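Long-range contacts in chorismate synthase (Aquifex aeolicus, PDB 1Q1L), which catalyses the last step of the shikimate pathway, the anti-1,4-elimination of phosphate from 5-enolpyruvylshikimate-3-phosphate to give chorismate, with reduced FMN as cofactor: residues A[8-13]-A[25-30]; A[66-71]-A[79-84]; A[170-175]-A[214-219]; A[182-187]-A[316-321]. All coordinates share one frame; numbering follows the deposited sequence.

Contact 1: A[8-13]-A[25-30]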
# COMPACT_ATOMS: atom_id res chain seq x y z
N TYR A 8 1.76 -7.84 5.03
CA TYR A 8 1.16 -9.05 4.49
C TYR A 8 -0.35 -9.15 4.66
O TYR A 8 -1.08 -9.37 3.69
CB TYR A 8 1.82 -10.27 5.13
CG TYR A 8 1.48 -11.58 4.46
CD1 TYR A 8 2.27 -12.08 3.42
CD2 TYR A 8 0.38 -12.33 4.87
CE1 TYR A 8 1.97 -13.30 2.81
CE2 TYR A 8 0.07 -13.54 4.26
CZ TYR A 8 0.87 -14.02 3.24
OH TYR A 8 0.56 -15.23 2.65
N LEU A 9 -0.83 -9.03 5.90
CA LEU A 9 -2.26 -9.11 6.17
C LEU A 9 -2.94 -7.82 5.75
O LEU A 9 -2.28 -6.79 5.58
CB LEU A 9 -2.51 -9.33 7.66
CG LEU A 9 -2.07 -10.65 8.29
CD1 LEU A 9 -2.31 -10.57 9.79
CD2 LEU A 9 -2.83 -11.81 7.66
N ARG A 10 -4.25 -7.88 5.60
CA ARG A 10 -5.04 -6.71 5.21
C ARG A 10 -6.36 -6.85 5.93
O ARG A 10 -6.91 -7.95 6.06
CB ARG A 10 -5.33 -6.70 3.70
CG ARG A 10 -4.21 -7.20 2.81
CD ARG A 10 -4.75 -7.56 1.43
NE ARG A 10 -5.06 -6.39 0.62
CZ ARG A 10 -5.55 -6.44 -0.62
NH1 ARG A 10 -5.79 -7.60 -1.21
NH2 ARG A 10 -5.76 -5.32 -1.29
N PHE A 11 -6.89 -5.74 6.43
CA PHE A 11 -8.17 -5.79 7.08
C PHE A 11 -8.79 -4.41 7.13
O PHE A 11 -8.10 -3.40 7.05
CB PHE A 11 -8.06 -6.42 8.48
CG PHE A 11 -7.58 -5.49 9.57
CD1 PHE A 11 -8.46 -4.66 10.23
CD2 PHE A 11 -6.24 -5.49 9.96
CE1 PHE A 11 -8.03 -3.83 11.28
CE2 PHE A 11 -5.79 -4.67 11.00
CZ PHE A 11 -6.69 -3.84 11.66
N LEU A 12 -10.11 -4.38 7.18
CA LEU A 12 -10.85 -3.14 7.28
C LEU A 12 -11.95 -3.39 8.29
O LEU A 12 -12.44 -4.51 8.39
CB LEU A 12 -11.47 -2.75 5.94
CG LEU A 12 -10.53 -2.24 4.86
CD1 LEU A 12 -11.31 -2.03 3.56
CD2 LEU A 12 -9.86 -0.94 5.32
N THR A 13 -12.31 -2.35 9.04
CA THR A 13 -13.39 -2.46 10.01
C THR A 13 -14.35 -1.32 9.70
O THR A 13 -13.96 -0.34 9.06
CB THR A 13 -12.91 -2.31 11.47
OG1 THR A 13 -12.47 -0.96 11.69
CG2 THR A 13 -11.77 -3.27 11.76
N ILE A 25 -13.37 -7.26 7.85
CA ILE A 25 -12.94 -8.23 6.86
C ILE A 25 -11.43 -8.31 7.00
O ILE A 25 -10.73 -7.30 6.91
CB ILE A 25 -13.29 -7.79 5.41
CG1 ILE A 25 -14.82 -7.75 5.23
CG2 ILE A 25 -12.69 -8.78 4.42
CD1 ILE A 25 -15.29 -7.34 3.83
N LEU A 26 -10.95 -9.53 7.23
CA LEU A 26 -9.53 -9.82 7.40
C LEU A 26 -9.09 -10.74 6.28
O LEU A 26 -9.71 -11.77 6.05
CB LEU A 26 -9.30 -10.53 8.74
CG LEU A 26 -7.90 -11.13 8.93
CD1 LEU A 26 -6.86 -10.02 8.84
CD2 LEU A 26 -7.80 -11.85 10.26
N GLU A 27 -8.01 -10.37 5.60
CA GLU A 27 -7.52 -11.19 4.50
C GLU A 27 -6.04 -11.53 4.67
O GLU A 27 -5.25 -10.68 5.07
CB GLU A 27 -7.71 -10.45 3.18
CG GLU A 27 -7.33 -11.27 1.96
CD GLU A 27 -7.40 -10.47 0.67
OE1 GLU A 27 -6.47 -9.68 0.41
OE2 GLU A 27 -8.39 -10.64 -0.07
N GLY A 28 -5.67 -12.76 4.34
CA GLY A 28 -4.28 -13.15 4.45
C GLY A 28 -3.96 -14.29 5.39
O GLY A 28 -2.86 -14.84 5.33
N ILE A 29 -4.90 -14.63 6.28
CA ILE A 29 -4.64 -15.75 7.19
C ILE A 29 -4.63 -17.02 6.35
O ILE A 29 -5.55 -17.25 5.57
CB ILE A 29 -5.73 -15.87 8.28
CG1 ILE A 29 -5.76 -14.59 9.12
CG2 ILE A 29 -5.43 -17.07 9.18
CD1 ILE A 29 -4.55 -14.42 10.03
N PRO A 30 -3.60 -17.86 6.48
CA PRO A 30 -3.53 -19.09 5.68
C PRO A 30 -4.72 -20.01 5.86
O PRO A 30 -5.46 -19.93 6.85
CB PRO A 30 -2.23 -19.74 6.15
CG PRO A 30 -1.39 -18.55 6.58
CD PRO A 30 -2.40 -17.72 7.33
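Arg10 and Leu12 face Glu27 and Ile25 across the antiparallel hairpin of strands 10-14 and 21-27, an edge pair of the four-stranded sheet on one side of the beta-alpha-beta sandwich of chorismate synthase. Four backbone hydrogen bonds close two hydrogen-bonded pairs, Arg10 with Glu27 and Leu12 with Ile25; the shortest runs from Glu27 N to Arg10 O, 2.7 Å and nearly straight at 170°. Between them lies the non-hydrogen-bonded pair Phe11 and Leu26, where Phe11 CA sits 3.0 Å from Ile25 O in a CA-H...O contact.

Apolar packing occupies the face of Phe11 and Leu26. Leu26 CD1 lies 3.8 Å from Phe11 CB, and helices 142-157 and 356-379 cover this side. Beyond the strands, Leu9 CD2 rests on the peptide of Gly28, 3.5 Å from its C, and on Ile29 CD1. Gly28 has a positive phi of 120°, and its O meets the edge of the Tyr8 ring in plane.

The charged pair lies on the other face, turned to neighbouring subunits: Arg10 NH2 also bridges to Asp249 of the third subunit. Arg10 and Glu27 run side by side, with guanidinium and carboxylate planes 50° apart. A bend at chi3 of Arg10 turns NH1 to the syn lone pair of Glu27 OE1, 2.7 Å away and tilted from the guanidinium plane.

Contact 2: A[66-71]-A[79-84]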
# COMPACT_ATOMS: atom_id res chain seq x y z
N ILE A 66 -19.34 -15.28 12.13
CA ILE A 66 -18.44 -15.42 10.99
C ILE A 66 -19.30 -15.49 9.74
O ILE A 66 -20.16 -16.37 9.63
CB ILE A 66 -17.57 -16.68 11.11
CG1 ILE A 66 -16.65 -16.56 12.33
CG2 ILE A 66 -16.77 -16.89 9.83
CD1 ILE A 66 -15.71 -17.75 12.52
N LEU A 67 -19.08 -14.58 8.81
CA LEU A 67 -19.85 -14.52 7.58
C LEU A 67 -19.20 -15.22 6.38
O LEU A 67 -19.85 -15.45 5.36
CB LEU A 67 -20.13 -13.06 7.21
CG LEU A 67 -20.83 -12.19 8.25
CD1 LEU A 67 -20.86 -10.75 7.75
CD2 LEU A 67 -22.23 -12.71 8.52
N SER A 68 -17.92 -15.53 6.50
CA SER A 68 -17.21 -16.18 5.40
C SER A 68 -15.79 -16.53 5.80
O SER A 68 -15.33 -16.14 6.87
CB SER A 68 -17.15 -15.26 4.19
OG SER A 68 -16.23 -14.20 4.41
N GLY A 69 -15.12 -17.26 4.92
CA GLY A 69 -13.73 -17.64 5.16
C GLY A 69 -13.50 -18.87 6.00
O GLY A 69 -12.36 -19.30 6.16
N VAL A 70 -14.56 -19.46 6.53
CA VAL A 70 -14.42 -20.64 7.37
C VAL A 70 -15.45 -21.72 7.06
O VAL A 70 -16.64 -21.45 6.93
CB VAL A 70 -14.57 -20.26 8.86
CG1 VAL A 70 -14.37 -21.50 9.73
CG2 VAL A 70 -13.57 -19.16 9.22
N ARG A 71 -14.98 -22.95 6.95
CA ARG A 71 -15.86 -24.07 6.66
C ARG A 71 -15.40 -25.29 7.44
O ARG A 71 -14.21 -25.62 7.46
CB ARG A 71 -15.83 -24.38 5.16
CG ARG A 71 -16.92 -25.34 4.70
CD ARG A 71 -16.58 -25.93 3.33
NE ARG A 71 -17.63 -26.82 2.83
CZ ARG A 71 -17.45 -27.75 1.90
NH1 ARG A 71 -16.25 -27.94 1.37
NH2 ARG A 71 -18.46 -28.51 1.52
N PRO A 79 -11.10 -14.37 2.21
CA PRO A 79 -11.28 -13.35 3.25
C PRO A 79 -12.25 -13.78 4.34
O PRO A 79 -13.26 -14.45 4.07
CB PRO A 79 -11.81 -12.15 2.47
CG PRO A 79 -11.32 -12.38 1.07
CD PRO A 79 -11.51 -13.86 0.89
N ILE A 80 -11.94 -13.39 5.58
CA ILE A 80 -12.78 -13.71 6.72
C ILE A 80 -13.57 -12.46 7.11
O ILE A 80 -12.98 -11.44 7.47
CB ILE A 80 -11.92 -14.15 7.92
CG1 ILE A 80 -11.05 -15.35 7.53
CG2 ILE A 80 -12.82 -14.47 9.12
CD1 ILE A 80 -10.05 -15.76 8.59
N ALA A 81 -14.89 -12.55 7.02
CA ALA A 81 -15.76 -11.44 7.36
C ALA A 81 -16.48 -11.72 8.66
O ALA A 81 -17.00 -12.82 8.87
CB ALA A 81 -16.77 -11.20 6.23
N LEU A 82 -16.52 -10.72 9.54
CA LEU A 82 -17.15 -10.86 10.84
C LEU A 82 -18.15 -9.73 11.04
O LEU A 82 -17.95 -8.62 10.53
CB LEU A 82 -16.10 -10.79 11.95
CG LEU A 82 -14.83 -11.63 11.83
CD1 LEU A 82 -13.83 -11.18 12.89
CD2 LEU A 82 -15.15 -13.11 11.98
N PHE A 83 -19.21 -10.01 11.79
CA PHE A 83 -20.19 -8.99 12.10
C PHE A 83 -20.48 -9.07 13.59
O PHE A 83 -20.70 -10.15 14.13
CB PHE A 83 -21.49 -9.18 11.31
CG PHE A 83 -22.47 -8.05 11.49
CD1 PHE A 83 -22.13 -6.76 11.09
CD2 PHE A 83 -23.71 -8.27 12.09
CE1 PHE A 83 -23.01 -5.70 11.28
CE2 PHE A 83 -24.60 -7.21 12.29
CZ PHE A 83 -24.25 -5.93 11.89
N ILE A 84 -20.46 -7.92 14.27
CA ILE A 84 -20.74 -7.86 15.70
C ILE A 84 -21.96 -6.98 15.91
O ILE A 84 -21.88 -5.76 15.76
CB ILE A 84 -19.56 -7.24 16.48
CG1 ILE A 84 -18.29 -8.07 16.30
CG2 ILE A 84 -19.92 -7.14 17.96
CD1 ILE A 84 -17.04 -7.40 16.84
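Pro79, just ahead of strand 80-85, offers its carbonyl to Ser68: OG donates to Pro79 O over 3.0 Å, approaching 35° from the carbonyl plane. With chi1 at 73°, OG stands between its own backbone N and carbonyl carbon, which turns it toward segment 79-84. Gly69 follows closely, its CA 3.4 Å from the same Pro79 O; its positive phi and tight fit beside Pro79 and Ile80 suit a residue with no side chain.

Ile80 makes its approach through the backbone, CA pointing a hydrogen at Ser68 O, while CG2 lies alongside that oxygen. Ala81 is held through both its N and its O. Its O accepts the N-H of Leu67 at 2.7 Å in a nearly straight bond, although the donor stands 27° from the carbonyl plane. Its N reaches Ser68 OG only weakly, at 3.4 Å; the serine hydroxyl thus links Pro79 O and, weakly, Ala81 N. The Ala81 methyl meets Leu67 CB at 4.0 Å.

Leu82 lies side by side with Ile66, CD2 against CG1 at 3.8 Å, on the face covered by helices 37-48 and 142-157. At Phe83 it is CB, rather than the ring, that touches Leu67 CD1, 3.9 Å away. The second subunit packs beside this edge, its Thr23 meeting Leu67 and its Glu16 accepting from Gly69 N. Together these contacts form the antiparallel pairing of outer strand 64-68 with strand 80-85 in the N-terminal sheet of the chorismate synthase sandwich.

Contact 3: A[170-175]-A[214-219]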
# COMPACT_ATOMS: atom_id res chain seq x y z
N ILE A 170 -3.17 2.74 37.59
CA ILE A 170 -4.47 3.36 37.33
C ILE A 170 -4.44 4.64 38.13
O ILE A 170 -4.36 4.60 39.36
CB ILE A 170 -5.65 2.49 37.83
CG1 ILE A 170 -5.72 1.19 37.05
CG2 ILE A 170 -6.96 3.26 37.67
CD1 ILE A 170 -6.88 0.30 37.47
N GLY A 171 -4.51 5.77 37.45
CA GLY A 171 -4.46 7.04 38.16
C GLY A 171 -3.08 7.17 38.77
O GLY A 171 -2.09 6.76 38.16
N GLN A 172 -3.01 7.71 39.98
CA GLN A 172 -1.73 7.87 40.66
C GLN A 172 -1.28 6.60 41.36
O GLN A 172 -0.13 6.49 41.79
CB GLN A 172 -1.80 9.02 41.67
CG GLN A 172 -1.73 10.42 41.07
CD GLN A 172 -0.41 10.69 40.35
OE1 GLN A 172 0.61 10.08 40.66
NE2 GLN A 172 -0.43 11.62 39.40
N LYS A 173 -2.18 5.63 41.47
CA LYS A 173 -1.86 4.37 42.14
C LYS A 173 -1.24 3.34 41.19
O LYS A 173 -1.85 2.93 40.21
CB LYS A 173 -3.12 3.78 42.78
CG LYS A 173 -2.83 2.55 43.62
CD LYS A 173 -4.05 2.10 44.40
CE LYS A 173 -3.71 0.92 45.30
NZ LYS A 173 -2.54 1.23 46.17
N GLU A 174 -0.02 2.93 41.51
CA GLU A 174 0.71 1.97 40.69
C GLU A 174 0.91 0.62 41.38
O GLU A 174 0.84 0.52 42.61
CB GLU A 174 2.07 2.54 40.31
CG GLU A 174 2.07 4.02 40.00
CD GLU A 174 3.38 4.48 39.37
OE1 GLU A 174 3.62 4.13 38.20
OE2 GLU A 174 4.16 5.18 40.04
N VAL A 175 1.17 -0.41 40.59
CA VAL A 175 1.44 -1.73 41.14
C VAL A 175 2.92 -1.70 41.48
O VAL A 175 3.78 -1.91 40.61
CB VAL A 175 1.15 -2.86 40.12
CG1 VAL A 175 1.58 -4.20 40.70
CG2 VAL A 175 -0.34 -2.90 39.78
N LYS A 214 -10.00 -0.63 44.06
CA LYS A 214 -11.40 -0.26 43.94
C LYS A 214 -11.73 0.90 44.88
O LYS A 214 -12.62 1.70 44.60
CB LYS A 214 -12.29 -1.46 44.27
CG LYS A 214 -11.95 -2.72 43.49
CD LYS A 214 -13.18 -3.35 42.86
CE LYS A 214 -14.20 -3.78 43.90
NZ LYS A 214 -15.43 -4.36 43.27
N THR A 215 -11.01 0.98 45.99
CA THR A 215 -11.22 2.05 46.95
C THR A 215 -10.72 3.38 46.39
O THR A 215 -11.47 4.35 46.32
CB THR A 215 -10.48 1.76 48.28
OG1 THR A 215 -11.06 0.60 48.90
CG2 THR A 215 -10.59 2.95 49.23
N TYR A 216 -9.46 3.40 45.98
CA TYR A 216 -8.87 4.61 45.41
C TYR A 216 -9.75 5.14 44.29
O TYR A 216 -10.03 6.34 44.23
CB TYR A 216 -7.48 4.29 44.84
CG TYR A 216 -6.90 5.40 43.99
CD1 TYR A 216 -6.41 6.57 44.57
CD2 TYR A 216 -6.86 5.29 42.60
CE1 TYR A 216 -5.87 7.59 43.79
CE2 TYR A 216 -6.33 6.30 41.81
CZ TYR A 216 -5.83 7.45 42.41
OH TYR A 216 -5.29 8.45 41.63
N ILE A 217 -10.18 4.24 43.42
CA ILE A 217 -11.02 4.61 42.29
C ILE A 217 -12.29 5.34 42.74
O ILE A 217 -12.50 6.49 42.37
CB ILE A 217 -11.40 3.37 41.45
CG1 ILE A 217 -10.13 2.78 40.82
CG2 ILE A 217 -12.40 3.74 40.37
CD1 ILE A 217 -10.36 1.55 39.98
N ASP A 218 -13.12 4.67 43.52
CA ASP A 218 -14.36 5.28 44.01
C ASP A 218 -14.03 6.58 44.73
O ASP A 218 -14.77 7.56 44.64
CB ASP A 218 -15.08 4.33 44.96
CG ASP A 218 -15.45 3.01 44.31
OD1 ASP A 218 -16.09 3.04 43.24
OD2 ASP A 218 -15.10 1.95 44.87
N GLU A 219 -12.91 6.58 45.44
CA GLU A 219 -12.45 7.75 46.17
C GLU A 219 -12.23 8.92 45.21
O GLU A 219 -12.30 10.08 45.61
CB GLU A 219 -11.14 7.42 46.90
CG GLU A 219 -10.46 8.61 47.58
CD GLU A 219 -9.13 8.23 48.20
OE1 GLU A 219 -9.12 7.39 49.13
OE2 GLU A 219 -8.09 8.76 47.76
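Tyr216 reaches from helix 210-221 into the tight turn 170-173, a type II' beta turn at the end of strand 162-170. Its CB lies beside the aliphatic chain of Lys173, 4.1 Å from CD. Chi1 of 169° sets CG opposite the backbone N and directs the ring at the turn.

Along one side of the ring, CD2 comes 4.0 Å from Lys173 CB, which sits over the ring face in a CH-pi contact, 4.2 Å from the centroid and displaced toward the rim. Tyr216 and Lys173 slide past one another in opposite directions, and the lysine amine goes on to a salt bridge with Glu212 and a cation-pi contact with Phe213. Further out, Tyr216 CE2 lies 3.6 Å from Ile170 O, the carbonyl that also takes a weak turn bond from Lys173 N. Gly171 CA stands at the ring edge, and CZ approaches Gln172 N.

At the tip, OH accepts the N-H of Gln172 at 2.9 Å and 168°, a nearly straight bond; Gln172 CB adds a 3.5 Å contact with the same oxygen. Gly171, whose positive phi fits the second position of this turn, brings its backbone close to OH. Apart from the ring, Ile170 CG2 and Ile217 CD1 approach loosely at 4.5 Å.

The chemistry thus joins turn and helix by two means: Lys173 lies on a face of the phenol, while the phenol oxygen satisfies a backbone N-H within the turn, which would restrain both the rotation of the ring and the position of its oxygen.

Contact 4: A[182-187]-A[316-321]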
# COMPACT_ATOMS: atom_id res chain seq x y z
N SER A 182 12.99 -6.35 35.76
CA SER A 182 13.80 -7.51 35.41
C SER A 182 12.92 -8.62 34.83
O SER A 182 13.38 -9.44 34.04
CB SER A 182 14.54 -8.03 36.64
OG SER A 182 13.61 -8.46 37.62
N TYR A 183 11.65 -8.64 35.23
CA TYR A 183 10.75 -9.67 34.74
C TYR A 183 10.52 -9.62 33.22
O TYR A 183 9.96 -10.56 32.64
CB TYR A 183 9.41 -9.61 35.49
CG TYR A 183 8.61 -8.35 35.29
CD1 TYR A 183 7.84 -8.15 34.13
CD2 TYR A 183 8.62 -7.34 36.24
CE1 TYR A 183 7.12 -6.97 33.94
CE2 TYR A 183 7.91 -6.16 36.06
CZ TYR A 183 7.16 -5.98 34.91
OH TYR A 183 6.46 -4.81 34.73
N PHE A 184 10.95 -8.54 32.57
CA PHE A 184 10.81 -8.40 31.12
C PHE A 184 11.54 -9.54 30.43
O PHE A 184 11.27 -9.87 29.27
CB PHE A 184 11.43 -7.08 30.62
CG PHE A 184 10.57 -5.87 30.83
CD1 PHE A 184 9.34 -5.96 31.48
CD2 PHE A 184 11.00 -4.63 30.37
CE1 PHE A 184 8.55 -4.83 31.66
CE2 PHE A 184 10.23 -3.49 30.55
CZ PHE A 184 8.99 -3.59 31.20
N ALA A 185 12.51 -10.14 31.12
CA ALA A 185 13.28 -11.23 30.56
C ALA A 185 12.82 -12.57 31.12
O ALA A 185 13.53 -13.56 31.00
CB ALA A 185 14.76 -11.03 30.85
N ASN A 186 11.63 -12.61 31.70
CA ASN A 186 11.13 -13.84 32.31
C ASN A 186 9.76 -14.28 31.78
O ASN A 186 8.73 -13.87 32.31
CB ASN A 186 11.06 -13.65 33.83
CG ASN A 186 11.00 -14.95 34.57
OD1 ASN A 186 10.25 -15.86 34.20
ND2 ASN A 186 11.78 -15.06 35.64
N PRO A 187 9.74 -15.15 30.75
CA PRO A 187 8.49 -15.65 30.17
C PRO A 187 7.51 -16.18 31.22
O PRO A 187 6.33 -15.83 31.21
CB PRO A 187 8.97 -16.74 29.22
CG PRO A 187 10.28 -16.21 28.75
CD PRO A 187 10.91 -15.70 30.04
N PRO A 316 11.36 -11.91 24.91
CA PRO A 316 9.95 -11.52 24.93
C PRO A 316 9.75 -10.10 24.41
O PRO A 316 10.55 -9.21 24.71
CB PRO A 316 9.58 -11.62 26.41
CG PRO A 316 10.52 -12.66 26.93
CD PRO A 316 11.82 -12.30 26.26
N ILE A 317 8.71 -9.91 23.61
CA ILE A 317 8.41 -8.57 23.11
C ILE A 317 7.65 -7.91 24.24
O ILE A 317 6.66 -8.46 24.75
CB ILE A 317 7.48 -8.60 21.87
CG1 ILE A 317 8.12 -9.44 20.76
CG2 ILE A 317 7.20 -7.18 21.41
CD1 ILE A 317 9.50 -8.97 20.35
N VAL A 318 8.10 -6.74 24.66
CA VAL A 318 7.44 -6.05 25.76
C VAL A 318 7.18 -4.61 25.40
O VAL A 318 8.10 -3.87 25.07
CB VAL A 318 8.28 -6.11 27.04
CG1 VAL A 318 7.59 -5.33 28.17
CG2 VAL A 318 8.50 -7.55 27.45
N VAL A 319 5.91 -4.23 25.49
CA VAL A 319 5.48 -2.89 25.15
C VAL A 319 4.73 -2.24 26.30
O VAL A 319 3.83 -2.85 26.88
CB VAL A 319 4.55 -2.93 23.91
CG1 VAL A 319 4.32 -1.54 23.38
CG2 VAL A 319 5.16 -3.83 22.85
N ARG A 320 5.07 -0.99 26.60
CA ARG A 320 4.41 -0.26 27.69
C ARG A 320 3.53 0.80 27.03
O ARG A 320 3.98 1.54 26.16
CB ARG A 320 5.47 0.38 28.60
CG ARG A 320 6.66 -0.54 28.89
CD ARG A 320 7.47 -0.06 30.09
NE ARG A 320 6.69 -0.14 31.33
CZ ARG A 320 6.21 0.91 31.98
NH1 ARG A 320 6.41 2.14 31.53
NH2 ARG A 320 5.49 0.72 33.08
N VAL A 321 2.27 0.86 27.46
CA VAL A 321 1.31 1.77 26.85
C VAL A 321 0.59 2.67 27.85
O VAL A 321 0.07 2.20 28.86
CB VAL A 321 0.26 0.94 26.07
CG1 VAL A 321 -0.63 1.84 25.24
CG2 VAL A 321 0.98 -0.08 25.18
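Phe184 lies flat over Val318, and this is where the contact is tight. Val318 CG1 stands over the middle of the ring, 3.6 Å from the centroid and 10° off its normal, in a CH-pi contact that touches all six ring carbons within 4.1 Å. The two side chains cross at about a right angle. Chi1 of 177° sets Val318 CG1 opposite its own backbone N and places it beneath the ring, while CG2 turns to Phe184 O at 4.0 Å.

The ring belongs to a short 3-10 segment shortly before helix 187-197, whose N-cap is Asn186, and Val318 to strand 317-323 of the five-stranded antiparallel sheet, the second sheet of the beta-alpha-beta sandwich. Segment 182-187 thus covers one face of that sheet; Ile317 and Val319 point to the other, where helix 252-261 packs.

Toward both ends the contacts become fewer. At the far edge of the ring, Phe184 CZ loosely meets Arg320 CD at 4.0 Å, with NE scarcely farther and the ring and guanidinium planes 30° apart. The charged end is held elsewhere, by salt bridges to Glu270 and Glu232. At the other end Pro316 CG approaches Phe184 O at 3.7 Å, an oxygen that receives a hydrogen bond from Asn302. Beyond it lies the partly exposed Pro187, whose CG makes a single loose touch on Pro316 CG at 4.0 Å, the two side chains crossing at about a right angle.

How the contacts relate
From the N terminus, contact 1 closes the short hairpin loop between strands 10-14 and 21-27, and contact 2 then closes a second, shorter loop farther along. These two follow in series and share one sheet: strands 21-27 and 80-85 are neighbours, joined by a probable hydrogen bond from Ile80 N to Leu26 O. Contacts 3 and 4 lie on the opposite side of the chain's centre, contact 3 about 38 Å from contact 1 between centres. Their segments alternate, so these loops cross: 182-187 falls inside the span of contact 3, and contact 4 closes far later at 316-321. Both reach the second sheet, contact 3 bringing a helix to its edge turn and contact 4 covering a face.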